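Local coordinates for putative peptidyl-arginine deiminase family protein (Campylobacter jejuni subsp. jejuni serotype O:2, PDB 6B10) that probably hydrolyses agmatine to N-carbamoylputrescine and ammonia, a step in the making of putrescine, at residues R213-N218 against A271-I276; K11-W16 against N327-L332. One frame throughout, in Å; residues are numbered along the deposited sequence.

Contact 1. Residues R213-N218 against A271-I276; sequences RFIDKN and ANFVFI
R213 reaches across to A271 and F273 where edge strand 212-216 meets the loop leading into strand 274-276, the edge of another sheet, inside the pentein fold, the propeller-like architecture of guanidine-modifying enzymes. Its chain, bent at chi2 and chi3, brings a single nitrogen to two backbone carbonyls. R213 NH1 donates to F273 O at 2.8 Å almost straight (174°), with that oxygen in the guanidinium plane. The second bond, from R213 NH1 to A271 O, is equally short but more bent, at 142°, and the oxygen is tilted from that plane. D150 and E15 form salt bridges with NE and NH2, so all three nitrogens have partners and the group's rotation is fixed.

The rim of the F273 ring, at CE1, lies over one guanidinium face, offset toward its edge, the planes 40° apart. F273 CG sits between the backbone N and the carbonyl carbon, and F273 CZ lies 3.5 Å from R213 CB. This is the dense, buried side. I215 continues it, CG2 meeting F273 CZ at 3.7 Å and its carbonyl O approaching F275 CZ. At I215 the chain turns a corner, and beyond it the interface gives way to solvent around K217 and N218. There D216 folds back in an Asx turn, D216 OD1 accepting from N218 N at 2.8 Å.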
ATOM      1  N   ARG A 213      -2.601   9.730   2.324  1.00 21.10           N
ATOM      2  CA  ARG A 213      -1.576   8.960   3.008  1.00 20.95           C
ATOM      3  C   ARG A 213      -0.846   9.844   4.009  1.00 21.07           C
ATOM      4  O   ARG A 213      -0.510  10.981   3.685  1.00 21.32           O
ATOM      5  CB  ARG A 213      -0.509   8.475   2.012  1.00 21.44           C
ATOM      6  CG  ARG A 213      -0.980   7.666   0.812  1.00 21.58           C
ATOM      7  CD  ARG A 213      -1.345   6.232   1.167  1.00 21.56           C
ATOM      8  NE  ARG A 213      -0.228   5.518   1.770  1.00 21.20           N
ATOM      9  CZ  ARG A 213       0.784   4.958   1.106  1.00 21.46           C
ATOM     10  NH1 ARG A 213       0.865   5.010  -0.218  1.00 21.52           N
ATOM     11  NH2 ARG A 213       1.747   4.356   1.782  1.00 21.77           N
ATOM     12  N   PHE A 214      -0.572   9.331   5.203  1.00 20.20           N
ATOM     13  CA  PHE A 214       0.396   9.976   6.077  1.00 20.65           C
ATOM     14  C   PHE A 214       1.796   9.819   5.496  1.00 20.70           C
ATOM     15  O   PHE A 214       2.171   8.731   5.034  1.00 19.38           O
ATOM     16  CB  PHE A 214       0.385   9.369   7.481  1.00 21.06           C
ATOM     17  CG  PHE A 214      -0.840   9.700   8.272  1.00 21.49           C
ATOM     18  CD1 PHE A 214      -0.991  10.959   8.836  1.00 22.24           C
ATOM     19  CD2 PHE A 214      -1.844   8.760   8.457  1.00 21.95           C
ATOM     20  CE1 PHE A 214      -2.124  11.274   9.568  1.00 22.33           C
ATOM     21  CE2 PHE A 214      -2.978   9.066   9.191  1.00 22.17           C
ATOM     22  CZ  PHE A 214      -3.115  10.326   9.745  1.00 22.44           C
ATOM     23  N   ILE A 215       2.566  10.902   5.541  1.00 20.60           N
ATOM     24  CA  ILE A 215       3.979  10.860   5.165  1.00 20.86           C
ATOM     25  C   ILE A 215       4.904  11.114   6.357  1.00 21.90           C
ATOM     26  O   ILE A 215       6.089  10.787   6.305  1.00 22.40           O
ATOM     27  CB  ILE A 215       4.294  11.837   4.017  1.00 20.92           C
ATOM     28  CG1 ILE A 215       4.009  13.287   4.412  1.00 21.17           C
ATOM     29  CG2 ILE A 215       3.495  11.449   2.790  1.00 21.16           C
ATOM     30  CD1 ILE A 215       4.392  14.286   3.346  1.00 21.69           C
ATOM     31  N   ASP A 216       4.370  11.738   7.407  1.00 22.83           N
ATOM     32  CA  ASP A 216       4.976  11.683   8.735  1.00 23.08           C
ATOM     33  C   ASP A 216       3.849  11.764   9.762  1.00 23.55           C
ATOM     34  O   ASP A 216       2.676  11.795   9.378  1.00 22.75           O
ATOM     35  CB  ASP A 216       6.076  12.750   8.918  1.00 23.70           C
ATOM     36  CG  ASP A 216       5.557  14.188   8.868  1.00 23.77           C
ATOM     37  OD1 ASP A 216       4.434  14.487   9.319  1.00 24.02           O
ATOM     38  OD2 ASP A 216       6.314  15.044   8.390  1.00 25.39           O
ATOM     39  N   LYS A 217       4.182  11.758  11.051  1.00 24.42           N
ATOM     40  CA  LYS A 217       3.156  11.704  12.094  1.00 26.41           C
ATOM     41  C   LYS A 217       2.215  12.911  12.075  1.00 26.32           C
ATOM     42  O   LYS A 217       1.106  12.821  12.584  1.00 25.76           O
ATOM     43  CB  LYS A 217       3.782  11.577  13.488  1.00 28.11           C
ATOM     44  CG  LYS A 217       4.453  12.844  14.005  1.00 29.86           C
ATOM     45  CD  LYS A 217       5.156  12.576  15.327  1.00 31.89           C
ATOM     46  CE  LYS A 217       5.639  13.862  15.966  1.00 33.89           C
ATOM     47  NZ  LYS A 217       6.458  13.597  17.182  1.00 36.44           N
ATOM     48  N   ASN A 218       2.657  14.021  11.480  1.00 26.53           N
ATOM     49  CA  ASN A 218       1.873  15.254  11.453  1.00 27.65           C
ATOM     50  C   ASN A 218       1.279  15.629  10.102  1.00 26.30           C
ATOM     51  O   ASN A 218       0.612  16.652  10.006  1.00 26.30           O
ATOM     52  CB  ASN A 218       2.736  16.427  11.936  1.00 28.78           C
ATOM     53  CG  ASN A 218       3.250  16.232  13.341  1.00 30.19           C
ATOM     54  OD1 ASN A 218       4.448  16.340  13.593  1.00 34.48           O
ATOM     55  ND2 ASN A 218       2.353  15.933  14.261  1.00 31.92           N
ATOM     56  N   ALA A 271      -0.707   9.180  -4.848  1.00 23.15           N
ATOM     57  CA  ALA A 271      -0.825   8.717  -3.461  1.00 23.08           C
ATOM     58  C   ALA A 271      -0.384   7.253  -3.278  1.00 23.43           C
ATOM     59  O   ALA A 271      -0.086   6.826  -2.162  1.00 23.57           O
ATOM     60  CB  ALA A 271      -2.253   8.907  -2.956  1.00 22.77           C
ATOM     61  N   ASN A 272      -0.316   6.496  -4.369  1.00 23.42           N
ATOM     62  CA  ASN A 272       0.072   5.081  -4.311  1.00 23.49           C
ATOM     63  C   ASN A 272       1.598   4.885  -4.285  1.00 23.05           C
ATOM     64  O   ASN A 272       2.138   3.992  -4.952  1.00 23.16           O
ATOM     65  CB  ASN A 272      -0.546   4.338  -5.498  1.00 24.16           C
ATOM     66  CG  ASN A 272      -1.034   2.952  -5.134  1.00 24.79           C
ATOM     67  OD1 ASN A 272      -0.511   1.955  -5.617  1.00 25.62           O
ATOM     68  ND2 ASN A 272      -2.047   2.885  -4.287  1.00 25.41           N
ATOM     69  N   PHE A 273       2.288   5.725  -3.512  1.00 22.37           N
ATOM     70  CA  PHE A 273       3.721   5.576  -3.278  1.00 21.55           C
ATOM     71  C   PHE A 273       3.987   4.515  -2.213  1.00 21.60           C
ATOM     72  O   PHE A 273       3.056   3.992  -1.600  1.00 20.85           O
ATOM     73  CB  PHE A 273       4.382   6.917  -2.896  1.00 21.24           C
ATOM     74  CG  PHE A 273       3.645   7.717  -1.843  1.00 21.29           C
ATOM     75  CD1 PHE A 273       3.404   7.200  -0.568  1.00 21.04           C
ATOM     76  CD2 PHE A 273       3.243   9.021  -2.111  1.00 21.02           C
ATOM     77  CE1 PHE A 273       2.750   7.956   0.396  1.00 21.01           C
ATOM     78  CE2 PHE A 273       2.589   9.778  -1.148  1.00 21.16           C
ATOM     79  CZ  PHE A 273       2.347   9.246   0.108  1.00 20.86           C
ATOM     80  N   VAL A 274       5.259   4.189  -1.996  1.00 21.81           N
ATOM     81  CA  VAL A 274       5.615   3.233  -0.963  1.00 22.34           C
ATOM     82  C   VAL A 274       6.882   3.648  -0.236  1.00 21.72           C
ATOM     83  O   VAL A 274       7.887   3.952  -0.860  1.00 22.50           O
ATOM     84  CB  VAL A 274       5.734   1.786  -1.516  1.00 23.17           C
ATOM     85  CG1 VAL A 274       6.671   1.715  -2.702  1.00 23.99           C
ATOM     86  CG2 VAL A 274       6.184   0.824  -0.421  1.00 23.50           C
ATOM     87  N   PHE A 275       6.811   3.683   1.094  1.00 21.32           N
ATOM     88  CA  PHE A 275       7.990   3.941   1.907  1.00 20.80           C
ATOM     89  C   PHE A 275       8.812   2.666   2.028  1.00 20.97           C
ATOM     90  O   PHE A 275       8.258   1.570   2.184  1.00 20.57           O
ATOM     91  CB  PHE A 275       7.614   4.404   3.307  1.00 21.05           C
ATOM     92  CG  PHE A 275       7.259   5.862   3.407  1.00 21.09           C
ATOM     93  CD1 PHE A 275       8.256   6.830   3.455  1.00 20.80           C
ATOM     94  CD2 PHE A 275       5.930   6.262   3.511  1.00 20.72           C
ATOM     95  CE1 PHE A 275       7.930   8.172   3.577  1.00 20.62           C
ATOM     96  CE2 PHE A 275       5.598   7.603   3.636  1.00 20.43           C
ATOM     97  CZ  PHE A 275       6.601   8.557   3.668  1.00 20.74           C
ATOM     98  N   ILE A 276      10.128   2.832   1.939  1.00 21.06           N
ATOM     99  CA  ILE A 276      11.098   1.782   2.218  1.00 21.49           C
ATOM    100  C   ILE A 276      12.233   2.435   2.978  1.00 21.97           C
ATOM    101  O   ILE A 276      12.227   3.651   3.184  1.00 22.51           O
ATOM    102  CB  ILE A 276      11.613   1.120   0.930  1.00 21.78           C
ATOM    103  CG1 ILE A 276      12.217   2.170  -0.012  1.00 22.11           C
ATOM    104  CG2 ILE A 276      10.478   0.364   0.245  1.00 21.84           C
ATOM    105  CD1 ILE A 276      13.044   1.585  -1.136  1.00 22.50           C
TER

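Contact 2. Residues K11-W16 against N327-L332; sequences KSIPEW and NRFKGL
With chi1 at -56°, I13 places CG2 anti to its backbone N, and F329, whose CG is anti to the carbonyl carbon (chi1 -65°), turns a ring face to meet that methyl. The result is a clear CH-pi contact: I13 CG2 stands 3.6 Å from the F329 ring centroid and only 9° off the normal. The two side chains run past each other in opposite directions. Two backbone atoms of the loop also come to the ring: P14 O approaches F329 CE1 obliquely at 3.5 Å, while E15 CA lies in plane at the edge.

Polar groups meet differently at the other end. The side chains of E15 and N327 cross at about a right angle, and E15 OE1 comes within 3.4 Å of N327 OD1. Both are acceptors, so no bond joins them; donors from outside probably offset the proximity. H322 NE2 bonds OE1, and R89 NH2 bonds OD1, with NH1 of the same arginine in a long, weak ion pair to OE1.

The loop thus runs between several elements: I13 also leans on D95 and V97 of strand 94-98, E15 and N327 both touch V274 of strand 274-276, and strand 326-329 borders strand 19-25, with R89 supplied by helix 88-91.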
ATOM      1  N   LYS A  11       0.534  -1.462  19.113  1.00 27.24           N
ATOM      2  CA  LYS A  11       0.915  -0.247  18.406  1.00 27.13           C
ATOM      3  C   LYS A  11       0.863  -0.509  16.901  1.00 26.60           C
ATOM      4  O   LYS A  11       1.463  -1.470  16.406  1.00 27.06           O
ATOM      5  CB  LYS A  11       2.326   0.194  18.799  1.00 28.17           C
ATOM      6  CG  LYS A  11       2.481   0.572  20.265  1.00 30.07           C
ATOM      7  N   SER A  12       0.131   0.341  16.184  1.00 25.81           N
ATOM      8  CA  SER A  12       0.090   0.307  14.727  1.00 24.76           C
ATOM      9  C   SER A  12       1.387   0.904  14.165  1.00 24.49           C
ATOM     10  O   SER A  12       1.984   1.803  14.773  1.00 23.92           O
ATOM     11  CB  SER A  12      -1.136   1.063  14.207  1.00 24.41           C
ATOM     12  OG  SER A  12      -1.162   2.410  14.660  1.00 23.59           O
ATOM     13  N   ILE A  13       1.814   0.397  13.007  1.00 23.90           N
ATOM     14  CA  ILE A  13       3.118   0.735  12.439  1.00 23.04           C
ATOM     15  C   ILE A  13       2.942   1.574  11.184  1.00 22.57           C
ATOM     16  O   ILE A  13       2.277   1.139  10.243  1.00 21.96           O
ATOM     17  CB  ILE A  13       3.922  -0.531  12.078  1.00 23.54           C
ATOM     18  CG1 ILE A  13       4.082  -1.442  13.302  1.00 23.95           C
ATOM     19  CG2 ILE A  13       5.300  -0.161  11.547  1.00 23.42           C
ATOM     20  CD1 ILE A  13       4.648  -2.811  12.979  1.00 23.98           C
ATOM     21  N   PRO A  14       3.538   2.780  11.158  1.00 21.45           N
ATOM     22  CA  PRO A  14       3.533   3.561   9.933  1.00 21.55           C
ATOM     23  C   PRO A  14       4.526   2.994   8.926  1.00 21.74           C
ATOM     24  O   PRO A  14       5.513   2.356   9.311  1.00 21.84           O
ATOM     25  CB  PRO A  14       3.975   4.945  10.399  1.00 21.73           C
ATOM     26  CG  PRO A  14       4.862   4.675  11.559  1.00 21.73           C
ATOM     27  CD  PRO A  14       4.334   3.424  12.217  1.00 21.60           C
ATOM     28  N   GLU A  15       4.283   3.259   7.645  1.00 21.78           N
ATOM     29  CA  GLU A  15       5.067   2.648   6.575  1.00 21.48           C
ATOM     30  C   GLU A  15       6.538   3.067   6.577  1.00 21.33           C
ATOM     31  O   GLU A  15       7.401   2.335   6.077  1.00 21.33           O
ATOM     32  CB  GLU A  15       4.439   2.963   5.226  1.00 21.73           C
ATOM     33  CG  GLU A  15       4.817   1.988   4.132  1.00 22.06           C
ATOM     34  CD  GLU A  15       3.833   2.054   2.988  1.00 22.62           C
ATOM     35  OE1 GLU A  15       2.745   1.455   3.123  1.00 22.71           O
ATOM     36  OE2 GLU A  15       4.134   2.740   1.986  1.00 22.29           O
ATOM     37  N   TRP A  16       6.831   4.230   7.145  1.00 21.34           N
ATOM     38  CA  TRP A  16       8.210   4.718   7.192  1.00 22.19           C
ATOM     39  C   TRP A  16       9.087   4.105   8.298  1.00 22.79           C
ATOM     40  O   TRP A  16      10.275   4.407   8.372  1.00 22.74           O
ATOM     41  CB  TRP A  16       8.242   6.248   7.265  1.00 22.37           C
ATOM     42  CG  TRP A  16       7.578   6.831   8.468  1.00 22.56           C
ATOM     43  CD1 TRP A  16       8.112   6.966   9.714  1.00 22.64           C
ATOM     44  CD2 TRP A  16       6.258   7.377   8.530  1.00 22.64           C
ATOM     45  NE1 TRP A  16       7.201   7.559  10.552  1.00 23.40           N
ATOM     46  CE2 TRP A  16       6.055   7.824   9.848  1.00 23.03           C
ATOM     47  CE3 TRP A  16       5.222   7.525   7.597  1.00 22.71           C
ATOM     48  CZ2 TRP A  16       4.856   8.410  10.262  1.00 23.11           C
ATOM     49  CZ3 TRP A  16       4.041   8.111   8.003  1.00 22.56           C
ATOM     50  CH2 TRP A  16       3.864   8.546   9.324  1.00 22.63           C
ATOM     51  N   ASN A 327       4.876  -4.439   2.963  1.00 24.56           N
ATOM     52  CA  ASN A 327       6.044  -4.200   3.788  1.00 25.08           C
ATOM     53  C   ASN A 327       6.073  -5.201   4.930  1.00 25.06           C
ATOM     54  O   ASN A 327       5.036  -5.530   5.496  1.00 25.78           O
ATOM     55  CB  ASN A 327       6.014  -2.763   4.336  1.00 24.49           C
ATOM     56  CG  ASN A 327       5.704  -1.744   3.259  1.00 23.91           C
ATOM     57  OD1 ASN A 327       4.539  -1.478   2.955  1.00 23.39           O
ATOM     58  ND2 ASN A 327       6.747  -1.188   2.655  1.00 23.53           N
ATOM     59  N   ARG A 328       7.264  -5.690   5.251  1.00 26.10           N
ATOM     60  CA  ARG A 328       7.470  -6.538   6.420  1.00 26.87           C
ATOM     61  C   ARG A 328       8.518  -5.834   7.261  1.00 26.35           C
ATOM     62  O   ARG A 328       9.638  -5.601   6.806  1.00 25.92           O
ATOM     63  CB  ARG A 328       7.927  -7.942   6.013  1.00 28.19           C
ATOM     64  CG  ARG A 328       8.308  -8.835   7.188  1.00 30.24           C
ATOM     65  CD  ARG A 328       8.485 -10.288   6.767  1.00 31.67           C
ATOM     66  NE  ARG A 328       9.235 -11.043   7.775  1.00 33.17           N
ATOM     67  CZ  ARG A 328       8.704 -11.649   8.838  1.00 34.27           C
ATOM     68  NH1 ARG A 328       7.393 -11.618   9.068  1.00 35.62           N
ATOM     69  NH2 ARG A 328       9.495 -12.297   9.685  1.00 35.60           N
ATOM     70  N   PHE A 329       8.141  -5.466   8.479  1.00 26.00           N
ATOM     71  CA  PHE A 329       8.966  -4.566   9.274  1.00 26.62           C
ATOM     72  C   PHE A 329      10.055  -5.301  10.039  1.00 26.85           C
ATOM     73  O   PHE A 329       9.972  -6.510  10.250  1.00 25.81           O
ATOM     74  CB  PHE A 329       8.087  -3.697  10.180  1.00 26.17           C
ATOM     75  CG  PHE A 329       7.217  -2.763   9.397  1.00 25.61           C
ATOM     76  CD1 PHE A 329       7.675  -1.503   9.042  1.00 25.08           C
ATOM     77  CD2 PHE A 329       5.975  -3.179   8.930  1.00 25.03           C
ATOM     78  CE1 PHE A 329       6.899  -0.657   8.270  1.00 24.88           C
ATOM     79  CE2 PHE A 329       5.190  -2.335   8.163  1.00 25.06           C
ATOM     80  CZ  PHE A 329       5.654  -1.071   7.836  1.00 24.99           C
ATOM     81  N   LYS A 330      11.086  -4.549  10.405  1.00 28.46           N
ATOM     82  CA  LYS A 330      12.251  -5.070  11.109  1.00 30.79           C
ATOM     83  C   LYS A 330      12.039  -4.979  12.618  1.00 30.88           C
ATOM     84  O   LYS A 330      11.533  -3.976  13.121  1.00 30.15           O
ATOM     85  CB  LYS A 330      13.493  -4.262  10.719  1.00 33.12           C
ATOM     86  CG  LYS A 330      14.821  -4.809  11.243  1.00 35.00           C
ATOM     87  CD  LYS A 330      15.907  -3.751  11.141  1.00 37.33           C
ATOM     88  CE  LYS A 330      17.223  -4.205  11.758  1.00 39.59           C
ATOM     89  NZ  LYS A 330      18.005  -5.089  10.851  1.00 41.24           N
ATOM     90  N   GLY A 331      12.437  -6.026  13.333  1.00 32.51           N
ATOM     91  CA  GLY A 331      12.391  -6.028  14.795  1.00 33.56           C
ATOM     92  C   GLY A 331      12.254  -7.414  15.378  1.00 34.48           C
ATOM     93  O   GLY A 331      12.204  -8.406  14.646  1.00 35.45           O
ATOM     94  N   LEU A 332      12.176  -7.475  16.704  1.00 36.17           N
ATOM     95  CA  LEU A 332      12.023  -8.738  17.421  1.00 35.63           C
ATOM     96  C   LEU A 332      10.720  -9.407  17.032  1.00 35.95           C
ATOM     97  O   LEU A 332       9.661  -8.777  17.042  1.00 37.70           O
ATOM     98  CB  LEU A 332      12.043  -8.511  18.936  1.00 36.01           C
TER

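Overall arrangement
The four segments follow the chain in the order 11-16, 213-218, 271-276, 327-332, so contact 1 is nested within the long loop that contact 2 closes. Their centres are 13 Å apart, with contact 1 the more deeply buried. Strands 212-216, 274-276 and 326-329 are edge strands of three different sheets, and the loop 11-16 passes among them. E15 carries the junction: E15 OE2 lies 2.9 Å from R213 NH2 in a salt bridge and 3.0 Å from F275 N in a probable hydrogen bond. W16 also packs against the D216 backbone. One carboxylate on the N-terminal loop therefore links the edges of two sheets, and the same loop packs on the C-terminal strand 326-329.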